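Local coordinates for protein carboxypeptidase 1 (Deinococcus radiodurans str. R1, PDB 5GIV) that probably releases amino acids one at a time from the C-terminus of peptides with broad specificity, as a zinc-dependent metallocarboxypeptidase of the M32 family, at residues 216-221 with 262-267; 234-239 with 249-254. One frame throughout, in Å; residues are numbered along the deposited sequence.

Interaction 1 packs two helices in the protein interior, and interaction 2, only partly buried, joins the run that leads into a hairpin's first strand to the end of its second strand. The helix of 262-267 follows that second strand in the chain, and it carries zinc-site residues. Interaction 1 touches it from the side away from the metal and is made by apolar packing, without polar bonds between the two segments. Interaction 2 mixes two backbone N-H bonds, a CH-pi contact and an arginine laid over a proline. The two contacts meet where Thr264 OG1 lies 2.9 Å from Thr250 OG1, a probable hydrogen bond. Glu267 also packs against the backbone of 236-238.

Interaction 1: residues 216-221 with 262-267; sequences RVIRDY and YSTLHE. With ZN (zinc ion), chain G.
Helix segments 216-221 and 262-267 run nearly parallel, with axes 10.0 Å apart and a crossing angle of -23°, and the CA atoms of Ile218 and Leu265 are the nearest pair. Leu265 carries the contact through its two methyls. Its CD2 meets Val217 CG1 at 3.6 Å and Ile218 CG2 at the same separation, and it also approaches the Tyr221 ring near CE2. Its other methyl, CD1, lies 3.6 Å from Tyr221 OH. The Tyr221 side chain crosses that of Leu265 at about a right angle. Within its own helix, Val217 CG1 sits over one face of this ring, towards the rim. With OG1 beside its backbone N (chi1 -68°), Thr264 turns CG2 to Ile218 CG2, 3.8 Å away. The hydroxyl of Thr264 is engaged elsewhere, with Gln230 and the carbonyl of Ala260 among its partners. Phe312 of helix 310-323 packs against Val217 and Tyr221.

His266 points away from helix 207-221. Its NE2 binds the zinc ion at 2.2 Å, and His270 and Glu296 complete the protein ligands. Its ND1 is hydrogen-bonded to Glu303, which probably fixes the ring's rotation. Water 1, a zinc ligand, donates to Glu267 OE2 at 2.8 Å; Glu267 is the predicted proton donor/acceptor of this HExxH helix. The helix thus has an apolar side buried against 216-221 and a polar side at the metal.

Interaction 2: residues 234-239 with 249-254; sequences HHPFMT and TTRVKE
The Phe237 ring has Thr249 over one face and the carbonyl oxygen of His235 at its edge. Thr249 OG1 stands 3.1 Å from Phe237 CD1, and Thr249 CG2 makes a CH-pi contact 4.2 Å from the ring centroid, 26° off the normal. Phe237 CG lies between its backbone N and carbonyl carbon (chi1 63°), which swings the ring back over Thr249. The guanidinium of Arg251 has Pro236 CD centred over one face, 4.1 Å above the plane. A bend at chi3 turns the end of this arginine over the proline, while its CD passes the carbonyl oxygen of His234. The segments run into and out of a beta hairpin, strands 238-242 and 245-250, in a small three-stranded mixed sheet. Thr249 N donates to Phe237 O at 2.9 Å. Phe237 N turns instead to the side chain, Thr249 OG1, at 3.0 Å with a bent angle of 137°. That hydroxyl is also hydrogen-bonded to Thr233. Pro236 CB comes within 3.2 Å of Thr249 O, a tight contact. On the helix of the zinc site, Ser263 touches Pro236, and His270 touches Met238.

Interaction 1: residues 216-221 with 262-267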
loop_
_atom_site.group_PDB
_atom_site.type_symbol
_atom_site.label_atom_id
_atom_site.label_comp_id
_atom_site.label_asym_id
_atom_site.label_seq_id
_atom_site.Cartn_x
_atom_site.Cartn_y
_atom_site.Cartn_z
ATOM N N ARG A 216 12.111 13.576 13.103
ATOM C CA ARG A 216 12.676 13.666 14.442
ATOM C C ARG A 216 11.765 14.464 15.372
ATOM O O ARG A 216 11.605 14.113 16.546
ATOM C CB ARG A 216 14.070 14.287 14.380
ATOM C CG ARG A 216 15.090 13.440 13.618
ATOM C CD ARG A 216 16.512 13.911 13.886
ATOM N NE ARG A 216 16.777 15.253 13.373
ATOM C CZ ARG A 216 17.271 15.502 12.164
ATOM N NH1 ARG A 216 17.541 14.502 11.336
ATOM N NH2 ARG A 216 17.494 16.748 11.776
ATOM N N VAL A 217 11.142 15.527 14.862
ATOM C CA VAL A 217 10.267 16.345 15.694
ATOM C C VAL A 217 9.023 15.562 16.104
ATOM O O VAL A 217 8.687 15.486 17.289
ATOM C CB VAL A 217 9.901 17.652 14.968
ATOM C CG1 VAL A 217 8.836 18.411 15.757
ATOM C CG2 VAL A 217 11.154 18.512 14.755
ATOM N N ILE A 218 8.316 14.968 15.140
ATOM C CA ILE A 218 7.079 14.299 15.527
ATOM C C ILE A 218 7.386 13.041 16.321
ATOM O O ILE A 218 6.581 12.608 17.157
ATOM C CB ILE A 218 6.189 13.993 14.305
ATOM C CG1 ILE A 218 6.811 12.897 13.441
ATOM C CG2 ILE A 218 5.887 15.273 13.529
ATOM C CD1 ILE A 218 5.962 12.506 12.253
ATOM N N ARG A 219 8.542 12.429 16.081
ATOM C CA ARG A 219 8.979 11.344 16.946
ATOM C C ARG A 219 9.057 11.816 18.394
ATOM O O ARG A 219 8.544 11.152 19.299
ATOM C CB ARG A 219 10.324 10.803 16.465
ATOM C CG ARG A 219 10.842 9.632 17.259
ATOM C CD ARG A 219 12.084 10.008 18.038
ATOM N NE ARG A 219 13.294 10.013 17.210
ATOM C CZ ARG A 219 14.083 11.069 17.052
ATOM N NH1 ARG A 219 13.793 12.204 17.663
ATOM N NH2 ARG A 219 15.168 10.983 16.297
ATOM N N ASP A 220 9.676 12.984 18.628
ATOM C CA ASP A 220 9.706 13.550 19.977
ATOM C C ASP A 220 8.307 13.915 20.453
ATOM O O ASP A 220 8.010 13.816 21.644
ATOM C CB ASP A 220 10.603 14.789 20.048
ATOM C CG ASP A 220 12.053 14.495 19.729
ATOM O OD1 ASP A 220 12.430 13.307 19.679
ATOM O OD2 ASP A 220 12.823 15.470 19.577
ATOM N N TYR A 221 7.448 14.393 19.549
ATOM C CA TYR A 221 6.066 14.670 19.933
ATOM C C TYR A 221 5.424 13.436 20.569
ATOM O O TYR A 221 4.672 13.543 21.545
ATOM C CB TYR A 221 5.252 15.117 18.712
ATOM C CG TYR A 221 5.310 16.599 18.352
ATOM C CD1 TYR A 221 6.132 17.484 19.034
ATOM C CD2 TYR A 221 4.518 17.105 17.323
ATOM C CE1 TYR A 221 6.168 18.838 18.693
ATOM C CE2 TYR A 221 4.540 18.435 16.982
ATOM C CZ TYR A 221 5.362 19.304 17.667
ATOM O OH TYR A 221 5.369 20.639 17.314
ATOM N N TYR A 262 5.442 22.107 8.653
ATOM C CA TYR A 262 4.182 22.323 9.346
ATOM C C TYR A 262 3.044 21.460 8.811
ATOM O O TYR A 262 2.106 21.174 9.570
ATOM C CB TYR A 262 3.859 23.820 9.348
ATOM C CG TYR A 262 4.775 24.511 10.349
ATOM C CD1 TYR A 262 4.569 24.355 11.718
ATOM C CD2 TYR A 262 5.885 25.248 9.932
ATOM C CE1 TYR A 262 5.416 24.934 12.643
ATOM C CE2 TYR A 262 6.740 25.833 10.856
ATOM C CZ TYR A 262 6.493 25.673 12.209
ATOM O OH TYR A 262 7.321 26.236 13.143
ATOM N N SER A 263 3.111 21.008 7.551
ATOM C CA SER A 263 2.218 19.938 7.112
ATOM C C SER A 263 2.446 18.668 7.927
ATOM O O SER A 263 1.488 17.988 8.318
ATOM C CB SER A 263 2.419 19.632 5.625
ATOM O OG SER A 263 1.948 20.670 4.786
ATOM N N THR A 264 3.712 18.318 8.165
ATOM C CA THR A 264 4.019 17.110 8.919
ATOM C C THR A 264 3.556 17.232 10.371
ATOM O O THR A 264 2.905 16.323 10.897
ATOM C CB THR A 264 5.517 16.805 8.824
ATOM O OG1 THR A 264 5.834 16.424 7.482
ATOM C CG2 THR A 264 5.917 15.683 9.769
ATOM N N LEU A 265 3.838 18.368 11.021
ATOM C CA LEU A 265 3.385 18.546 12.399
ATOM C C LEU A 265 1.868 18.504 12.475
ATOM O O LEU A 265 1.297 17.857 13.358
ATOM C CB LEU A 265 3.914 19.866 12.969
ATOM C CG LEU A 265 5.426 20.114 12.959
ATOM C CD1 LEU A 265 5.794 21.332 13.797
ATOM C CD2 LEU A 265 6.163 18.893 13.462
ATOM N N HIS A 266 1.198 19.116 11.502
ATOM C CA HIS A 266 -0.258 19.115 11.477
ATOM C C HIS A 266 -0.810 17.695 11.380
ATOM O O HIS A 266 -1.601 17.267 12.229
ATOM C CB HIS A 266 -0.742 19.971 10.303
ATOM C CG HIS A 266 -2.232 20.067 10.192
ATOM N ND1 HIS A 266 -2.937 21.177 10.603
ATOM C CD2 HIS A 266 -3.150 19.195 9.711
ATOM C CE1 HIS A 266 -4.224 20.984 10.377
ATOM N NE2 HIS A 266 -4.381 19.789 9.839
ATOM N N GLU A 267 -0.406 16.942 10.344
ATOM C CA GLU A 267 -0.932 15.582 10.173
ATOM C C GLU A 267 -0.511 14.650 11.308
ATOM O O GLU A 267 -1.281 13.762 11.697
ATOM C CB GLU A 267 -0.492 14.990 8.826
ATOM C CG GLU A 267 -0.985 15.733 7.581
ATOM C CD GLU A 267 -2.496 15.881 7.532
ATOM O OE1 GLU A 267 -3.218 15.000 8.050
ATOM O OE2 GLU A 267 -2.963 16.880 6.954
HETATM ZN ZN ZN G . -6.374 18.856 9.419
HETATM O O HOH W 1 -5.665 17.595 7.492
HETATM O O HOH W 2 -6.473 20.501 8.213
HETATM O O HOH W 3 -8.008 17.378 8.367
#

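Interaction 2: residues 234-239 with 249-254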
loop_
_atom_site.group_PDB
_atom_site.type_symbol
_atom_site.label_atom_id
_atom_site.label_comp_id
_atom_site.label_asym_id
_atom_site.label_seq_id
_atom_site.Cartn_x
_atom_site.Cartn_y
_atom_site.Cartn_z
ATOM N N HIS A 234 0.600 14.567 -3.112
ATOM C CA HIS A 234 0.260 15.907 -3.571
ATOM C C HIS A 234 -0.364 16.714 -2.440
ATOM O O HIS A 234 -0.077 17.906 -2.288
ATOM C CB HIS A 234 -0.693 15.806 -4.772
ATOM C CG HIS A 234 -0.887 17.090 -5.526
ATOM N ND1 HIS A 234 -0.042 18.176 -5.396
ATOM C CD2 HIS A 234 -1.814 17.448 -6.449
ATOM C CE1 HIS A 234 -0.448 19.148 -6.194
ATOM N NE2 HIS A 234 -1.523 18.733 -6.843
ATOM N N HIS A 235 -1.210 16.077 -1.631
ATOM C CA HIS A 235 -1.903 16.733 -0.525
ATOM C C HIS A 235 -1.672 15.988 0.783
ATOM O O HIS A 235 -1.997 14.786 0.874
ATOM C CB HIS A 235 -3.396 16.856 -0.828
ATOM C CG HIS A 235 -3.682 17.639 -2.068
ATOM N ND1 HIS A 235 -3.550 19.012 -2.122
ATOM C CD2 HIS A 235 -4.055 17.246 -3.307
ATOM C CE1 HIS A 235 -3.852 19.432 -3.338
ATOM N NE2 HIS A 235 -4.159 18.380 -4.078
ATOM N N PRO A 236 -1.090 16.629 1.794
ATOM C CA PRO A 236 -0.915 15.965 3.092
ATOM C C PRO A 236 -2.250 15.515 3.672
ATOM O O PRO A 236 -3.257 16.217 3.573
ATOM C CB PRO A 236 -0.279 17.056 3.962
ATOM C CG PRO A 236 0.361 17.982 3.007
ATOM C CD PRO A 236 -0.505 17.980 1.779
ATOM N N PHE A 237 -2.247 14.341 4.301
ATOM C CA PHE A 237 -3.440 13.837 4.973
ATOM C C PHE A 237 -3.029 12.787 5.995
ATOM O O PHE A 237 -1.871 12.371 6.061
ATOM C CB PHE A 237 -4.452 13.270 3.974
ATOM C CG PHE A 237 -3.951 12.083 3.203
ATOM C CD1 PHE A 237 -3.281 12.250 2.005
ATOM C CD2 PHE A 237 -4.165 10.790 3.672
ATOM C CE1 PHE A 237 -2.825 11.154 1.282
ATOM C CE2 PHE A 237 -3.702 9.693 2.961
ATOM C CZ PHE A 237 -3.029 9.879 1.763
ATOM N N MET A 238 -3.997 12.374 6.803
ATOM C CA MET A 238 -3.838 11.298 7.769
ATOM C C MET A 238 -4.892 10.241 7.489
ATOM O O MET A 238 -6.034 10.566 7.147
ATOM C CB MET A 238 -3.954 11.825 9.208
ATOM C CG MET A 238 -3.821 10.781 10.324
ATOM S SD MET A 238 -5.392 10.047 10.837
ATOM C CE MET A 238 -6.116 11.432 11.661
ATOM N N THR A 239 -4.510 8.973 7.618
ATOM C CA THR A 239 -5.447 7.891 7.352
ATOM C C THR A 239 -5.107 6.702 8.239
ATOM O O THR A 239 -3.932 6.416 8.486
ATOM C CB THR A 239 -5.429 7.490 5.861
ATOM O OG1 THR A 239 -6.364 6.430 5.624
ATOM C CG2 THR A 239 -4.040 7.053 5.412
ATOM N N THR A 249 0.938 11.758 5.485
ATOM C CA THR A 249 1.663 12.149 4.289
ATOM C C THR A 249 1.935 13.642 4.348
ATOM O O THR A 249 1.200 14.400 4.987
ATOM C CB THR A 249 0.899 11.794 2.998
ATOM O OG1 THR A 249 -0.330 12.528 2.945
ATOM C CG2 THR A 249 0.603 10.295 2.939
ATOM N N THR A 250 3.002 14.057 3.671
ATOM C CA THR A 250 3.420 15.447 3.653
ATOM C C THR A 250 3.841 15.809 2.234
ATOM O O THR A 250 3.881 14.960 1.334
ATOM C CB THR A 250 4.556 15.701 4.658
ATOM O OG1 THR A 250 4.722 17.113 4.859
ATOM C CG2 THR A 250 5.876 15.083 4.161
ATOM N N ARG A 251 4.130 17.095 2.036
ATOM C CA ARG A 251 4.531 17.628 0.741
ATOM C C ARG A 251 5.709 18.563 0.943
ATOM O O ARG A 251 5.673 19.416 1.834
ATOM C CB ARG A 251 3.361 18.356 0.083
ATOM C CG ARG A 251 3.739 19.322 -0.994
ATOM C CD ARG A 251 2.566 20.258 -1.235
ATOM N NE ARG A 251 2.212 21.005 -0.026
ATOM C CZ ARG A 251 0.996 21.487 0.225
ATOM N NH1 ARG A 251 0.007 21.289 -0.646
ATOM N NH2 ARG A 251 0.768 22.159 1.349
ATOM N N VAL A 252 6.756 18.401 0.136
ATOM C CA VAL A 252 8.019 19.093 0.351
ATOM C C VAL A 252 8.258 20.092 -0.769
ATOM O O VAL A 252 8.169 19.742 -1.951
ATOM C CB VAL A 252 9.189 18.105 0.444
ATOM C CG1 VAL A 252 10.480 18.855 0.804
ATOM C CG2 VAL A 252 8.875 17.029 1.460
ATOM N N LYS A 253 8.587 21.327 -0.396
ATOM C CA LYS A 253 9.043 22.357 -1.322
ATOM C C LYS A 253 10.455 22.774 -0.927
ATOM O O LYS A 253 10.655 23.381 0.127
ATOM C CB LYS A 253 8.099 23.558 -1.328
ATOM C CG LYS A 253 6.796 23.268 -2.037
ATOM C CD LYS A 253 6.049 24.528 -2.409
ATOM C CE LYS A 253 5.144 24.952 -1.292
ATOM N NZ LYS A 253 3.939 24.077 -1.300
ATOM N N GLU A 254 11.439 22.451 -1.765
ATOM C CA GLU A 254 12.793 22.884 -1.450
ATOM C C GLU A 254 12.909 24.401 -1.415
ATOM O O GLU A 254 13.810 24.927 -0.758
ATOM C CB GLU A 254 13.792 22.302 -2.451
ATOM C CG GLU A 254 13.963 20.798 -2.324
ATOM C CD GLU A 254 15.303 20.300 -2.841
ATOM O OE1 GLU A 254 15.981 21.038 -3.591
ATOM O OE2 GLU A 254 15.693 19.174 -2.455
#